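Local coordinates for xyloglucan-specific endo-beta-1,4-glucanase GH12 (Aspergillus niveus, PDB 4NPR), which probably cleaves internal beta-1,4-glucosidic linkages of xyloglucan with retention of configuration, as a beta-jelly-roll enzyme of glycoside hydrolase family 12, at residues T107-V121 / T223-D237. Numbering follows the deposited sequence.
Sequences TWKWNYSGSNIVADV and TEPFSGSNAVFTVSD. With SO4 (sulfate ion), chain C.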
# COMPACT_ATOMS: atom_id res chain seq x y z
N THR A 107 -12.59 2.48 1.42
CA THR A 107 -13.04 2.74 0.06
C THR A 107 -11.97 3.54 -0.66
O THR A 107 -11.45 4.50 -0.12
CB THR A 107 -14.40 3.51 0.04
OG1 THR A 107 -15.45 2.71 0.63
CG2 THR A 107 -14.80 3.92 -1.43
N TRP A 108 -11.68 3.17 -1.91
CA TRP A 108 -10.55 3.72 -2.63
C TRP A 108 -10.93 3.78 -4.08
O TRP A 108 -11.39 2.80 -4.63
CB TRP A 108 -9.31 2.82 -2.47
CG TRP A 108 -7.97 3.44 -2.80
CD1 TRP A 108 -7.70 4.74 -3.15
CD2 TRP A 108 -6.69 2.79 -2.71
NE1 TRP A 108 -6.35 4.92 -3.33
CE2 TRP A 108 -5.71 3.74 -3.04
CE3 TRP A 108 -6.28 1.51 -2.36
CZ2 TRP A 108 -4.36 3.45 -3.06
CZ3 TRP A 108 -4.94 1.20 -2.38
CH2 TRP A 108 -4.00 2.17 -2.72
N LYS A 109 -10.73 4.95 -4.67
CA LYS A 109 -10.82 5.15 -6.07
C LYS A 109 -9.52 5.82 -6.55
O LYS A 109 -9.12 6.87 -6.00
CB LYS A 109 -12.02 6.07 -6.36
CG LYS A 109 -12.07 6.61 -7.79
CD LYS A 109 -12.13 5.42 -8.76
CE LYS A 109 -12.57 5.85 -10.14
NZ LYS A 109 -11.42 6.42 -10.85
N TRP A 110 -8.88 5.25 -7.56
CA TRP A 110 -7.63 5.82 -8.11
C TRP A 110 -7.56 5.72 -9.61
O TRP A 110 -8.31 4.97 -10.25
CB TRP A 110 -6.39 5.15 -7.54
CG TRP A 110 -6.32 3.66 -7.76
CD1 TRP A 110 -6.82 2.73 -6.96
CD2 TRP A 110 -5.73 2.95 -8.89
NE1 TRP A 110 -6.61 1.46 -7.50
CE2 TRP A 110 -5.95 1.58 -8.68
CE3 TRP A 110 -5.08 3.35 -10.05
CZ2 TRP A 110 -5.47 0.60 -9.55
CZ3 TRP A 110 -4.63 2.35 -10.95
CH2 TRP A 110 -4.84 1.01 -10.69
N ASN A 111 -6.61 6.48 -10.14
CA ASN A 111 -6.29 6.51 -11.56
C ASN A 111 -4.79 6.75 -11.84
O ASN A 111 -4.15 7.50 -11.15
CB ASN A 111 -7.12 7.59 -12.26
CG ASN A 111 -7.00 7.50 -13.75
OD1 ASN A 111 -7.41 6.48 -14.34
ND2 ASN A 111 -6.34 8.50 -14.38
N TYR A 112 -4.26 6.13 -12.89
CA TYR A 112 -2.89 6.37 -13.30
C TYR A 112 -2.88 6.91 -14.70
O TYR A 112 -3.65 6.45 -15.54
CB TYR A 112 -2.03 5.07 -13.26
CG TYR A 112 -0.88 5.12 -12.24
CD1 TYR A 112 0.10 6.09 -12.31
CD2 TYR A 112 -0.80 4.20 -11.22
CE1 TYR A 112 1.13 6.13 -11.40
CE2 TYR A 112 0.25 4.22 -10.30
CZ TYR A 112 1.21 5.20 -10.39
OH TYR A 112 2.23 5.26 -9.46
N SER A 113 -2.01 7.89 -14.96
CA SER A 113 -1.69 8.21 -16.34
C SER A 113 -0.19 8.38 -16.51
O SER A 113 0.53 8.58 -15.54
CB SER A 113 -2.47 9.46 -16.81
OG SER A 113 -2.20 10.59 -16.00
N GLY A 114 0.26 8.30 -17.76
CA GLY A 114 1.65 8.65 -18.13
C GLY A 114 2.28 7.57 -18.98
O GLY A 114 1.60 6.65 -19.34
N SER A 115 3.58 7.66 -19.27
CA SER A 115 4.18 6.75 -20.27
C SER A 115 5.14 5.69 -19.71
O SER A 115 5.94 5.98 -18.79
CB SER A 115 4.81 7.54 -21.44
OG SER A 115 5.61 8.58 -20.95
N ASN A 116 5.03 4.47 -20.27
CA ASN A 116 5.81 3.30 -19.84
C ASN A 116 5.82 3.04 -18.34
O ASN A 116 6.88 2.91 -17.73
CB ASN A 116 7.25 3.38 -20.37
CG ASN A 116 7.30 3.76 -21.85
OD1 ASN A 116 6.64 3.15 -22.70
ND2 ASN A 116 8.07 4.81 -22.16
N ILE A 117 4.65 2.95 -17.75
CA ILE A 117 4.54 2.83 -16.28
C ILE A 117 4.82 1.42 -15.73
O ILE A 117 4.26 0.45 -16.22
CB ILE A 117 3.17 3.31 -15.78
CG1 ILE A 117 3.10 4.85 -15.85
CG2 ILE A 117 2.96 2.96 -14.32
CD1 ILE A 117 1.69 5.43 -15.86
N VAL A 118 5.69 1.34 -14.71
CA VAL A 118 5.93 0.11 -13.96
C VAL A 118 5.82 0.54 -12.49
O VAL A 118 6.59 1.35 -12.03
CB VAL A 118 7.34 -0.48 -14.25
CG1 VAL A 118 7.54 -1.83 -13.54
CG2 VAL A 118 7.58 -0.61 -15.74
N ALA A 119 4.83 0.01 -11.79
CA ALA A 119 4.36 0.55 -10.51
C ALA A 119 3.31 -0.36 -10.01
O ALA A 119 2.67 -1.05 -10.80
CB ALA A 119 3.74 1.93 -10.68
N ASP A 120 3.15 -0.39 -8.70
CA ASP A 120 1.97 -1.00 -8.08
C ASP A 120 1.14 0.03 -7.32
O ASP A 120 1.62 1.14 -7.04
CB ASP A 120 2.32 -2.21 -7.17
CG ASP A 120 3.05 -1.82 -5.89
OD1 ASP A 120 2.53 -1.05 -5.06
OD2 ASP A 120 4.15 -2.35 -5.69
N VAL A 121 -0.12 -0.34 -7.08
CA VAL A 121 -1.05 0.39 -6.24
C VAL A 121 -1.52 -0.58 -5.18
O VAL A 121 -2.06 -1.62 -5.49
CB VAL A 121 -2.27 0.93 -7.03
CG1 VAL A 121 -3.12 1.85 -6.15
CG2 VAL A 121 -1.83 1.66 -8.29
N THR A 223 1.17 4.10 -3.82
CA THR A 223 1.70 3.47 -5.00
C THR A 223 3.22 3.29 -4.88
O THR A 223 3.89 4.16 -4.32
CB THR A 223 1.35 4.28 -6.27
OG1 THR A 223 1.96 3.68 -7.43
CG2 THR A 223 1.82 5.67 -6.12
N GLU A 224 3.74 2.18 -5.42
CA GLU A 224 5.21 1.91 -5.48
C GLU A 224 5.65 1.89 -6.92
O GLU A 224 5.38 0.92 -7.64
CB GLU A 224 5.60 0.55 -4.85
CG GLU A 224 5.56 0.49 -3.35
CD GLU A 224 5.87 -0.93 -2.80
OE1 GLU A 224 5.47 -1.91 -3.46
OE2 GLU A 224 6.46 -1.06 -1.69
N PRO A 225 6.32 2.93 -7.36
CA PRO A 225 6.81 2.96 -8.73
C PRO A 225 8.21 2.36 -8.93
O PRO A 225 9.09 2.51 -8.06
CB PRO A 225 6.81 4.44 -9.04
CG PRO A 225 7.14 5.08 -7.75
CD PRO A 225 6.39 4.26 -6.72
N PHE A 226 8.42 1.72 -10.08
CA PHE A 226 9.73 1.22 -10.48
C PHE A 226 10.35 2.12 -11.57
O PHE A 226 11.49 2.53 -11.47
CB PHE A 226 9.64 -0.24 -10.90
CG PHE A 226 9.14 -1.20 -9.79
CD1 PHE A 226 7.80 -1.24 -9.40
CD2 PHE A 226 10.01 -2.10 -9.18
CE1 PHE A 226 7.34 -2.15 -8.44
CE2 PHE A 226 9.56 -2.99 -8.19
CZ PHE A 226 8.22 -3.02 -7.83
N SER A 227 9.57 2.47 -12.59
CA SER A 227 9.99 3.38 -13.64
C SER A 227 8.84 3.85 -14.52
O SER A 227 7.75 3.28 -14.50
CB SER A 227 10.99 2.71 -14.53
OG SER A 227 10.34 1.66 -15.20
N GLY A 228 9.13 4.90 -15.28
CA GLY A 228 8.17 5.60 -16.13
C GLY A 228 8.45 7.11 -16.18
O GLY A 228 9.34 7.61 -15.50
N SER A 229 7.69 7.82 -17.01
CA SER A 229 7.79 9.31 -17.11
C SER A 229 6.41 9.92 -17.15
O SER A 229 5.48 9.30 -17.69
CB SER A 229 8.60 9.78 -18.34
OG SER A 229 8.50 8.87 -19.39
N ASN A 230 6.30 11.13 -16.59
CA ASN A 230 5.05 11.89 -16.49
C ASN A 230 3.89 11.11 -15.92
O ASN A 230 2.77 11.19 -16.43
CB ASN A 230 4.66 12.49 -17.84
CG ASN A 230 5.76 13.37 -18.38
OD1 ASN A 230 6.12 14.38 -17.77
ND2 ASN A 230 6.35 12.96 -19.49
N ALA A 231 4.18 10.32 -14.88
CA ALA A 231 3.15 9.57 -14.23
C ALA A 231 2.44 10.49 -13.31
O ALA A 231 3.02 11.43 -12.75
CB ALA A 231 3.72 8.39 -13.47
N VAL A 232 1.15 10.23 -13.19
CA VAL A 232 0.28 10.96 -12.30
C VAL A 232 -0.62 9.89 -11.72
O VAL A 232 -1.29 9.18 -12.46
CB VAL A 232 -0.56 12.03 -13.02
CG1 VAL A 232 -1.34 12.86 -11.99
CG2 VAL A 232 0.31 12.95 -13.87
N PHE A 233 -0.54 9.74 -10.41
CA PHE A 233 -1.39 8.85 -9.66
C PHE A 233 -2.34 9.74 -8.85
O PHE A 233 -1.91 10.54 -8.04
CB PHE A 233 -0.55 7.96 -8.75
CG PHE A 233 -1.36 7.13 -7.80
CD1 PHE A 233 -2.18 6.11 -8.27
CD2 PHE A 233 -1.30 7.36 -6.44
CE1 PHE A 233 -2.91 5.35 -7.41
CE2 PHE A 233 -2.02 6.56 -5.56
CZ PHE A 233 -2.81 5.56 -6.04
N THR A 234 -3.62 9.59 -9.13
CA THR A 234 -4.69 10.44 -8.70
C THR A 234 -5.56 9.56 -7.83
O THR A 234 -6.15 8.59 -8.30
CB THR A 234 -5.55 10.91 -9.91
OG1 THR A 234 -4.71 11.57 -10.85
CG2 THR A 234 -6.63 11.86 -9.51
N VAL A 235 -5.63 9.91 -6.56
CA VAL A 235 -6.53 9.29 -5.61
C VAL A 235 -7.71 10.23 -5.40
O VAL A 235 -7.57 11.22 -4.73
CB VAL A 235 -5.81 9.02 -4.28
CG1 VAL A 235 -6.77 8.60 -3.20
CG2 VAL A 235 -4.72 7.99 -4.51
N SER A 236 -8.86 9.94 -5.97
CA SER A 236 -9.92 10.92 -5.95
C SER A 236 -10.80 10.74 -4.70
O SER A 236 -11.53 11.65 -4.32
CB SER A 236 -10.66 10.98 -7.31
OG SER A 236 -11.25 9.76 -7.61
N ASP A 237 -10.68 9.59 -4.05
CA ASP A 237 -11.09 9.42 -2.68
C ASP A 237 -10.53 8.12 -2.05
O ASP A 237 -10.41 7.08 -2.70
CB ASP A 237 -12.60 9.50 -2.54
CG ASP A 237 -13.28 8.33 -3.14
OD1 ASP A 237 -13.30 8.28 -4.39
OD2 ASP A 237 -13.77 7.47 -2.36
S SO4 C . -16.30 7.05 2.12
O1 SO4 C . -16.45 5.81 1.32
O2 SO4 C . -14.98 7.63 1.78
O3 SO4 C . -17.40 7.98 1.74
O4 SO4 C . -16.38 6.76 3.59
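Tyr112 and Phe233 meet near a corner of the beta-jelly roll, where two antiparallel pairs bend together from one sheet of the sandwich into the other. Residues 107-113 run against 231-235 in the first sheet, 117-121 against 223-226 in the second; both segments turn the corner side by side, Ser115 and Ser229 trading two backbone hydrogen bonds. The inward-facing side chains fill the wedge between the sheets. Phe233 is the central bump: its CB sits over one face of the Tyr112 ring, 3.9 Å from the centroid. Its own ring lies oblique to that of Tyr112, the planes at 40°. CE1 of Phe233 presses into the hollow between Trp110 CB, at 3.5 Å, and Val121 CG1 of the facing sheet. With CG between the backbone N and the carbonyl carbon (chi1 58°), the Trp110 indole leads away from the 231-235 strand, and Val121 CG1 lies over one of its faces. Thr223 CB lies over the centre of one face of the Phe233 ring. Nearby, Val235 CG2 fits against the in-plane edge of the Trp108 indole, 3.7 Å from NE1, and Trp70 of strand 67-77 also touches Val235. On the other face of the second sheet, Asp120 OD2 and Glu224 OE1 lie only 2.6 Å apart. A classic bulge sets Phe226 and Ser227 both against Val118, whose O accepts both their N-H groups. The two sheets are pinned together by Tyr112 OH, which donates to Thr223 OG1 at 2.6 Å and also hydrogen-bonds Trp74 NE1; Thr223 OG1 in turn donates to Asp120 O, which Glu224 N reaches from the opposite face of the carbonyl plane.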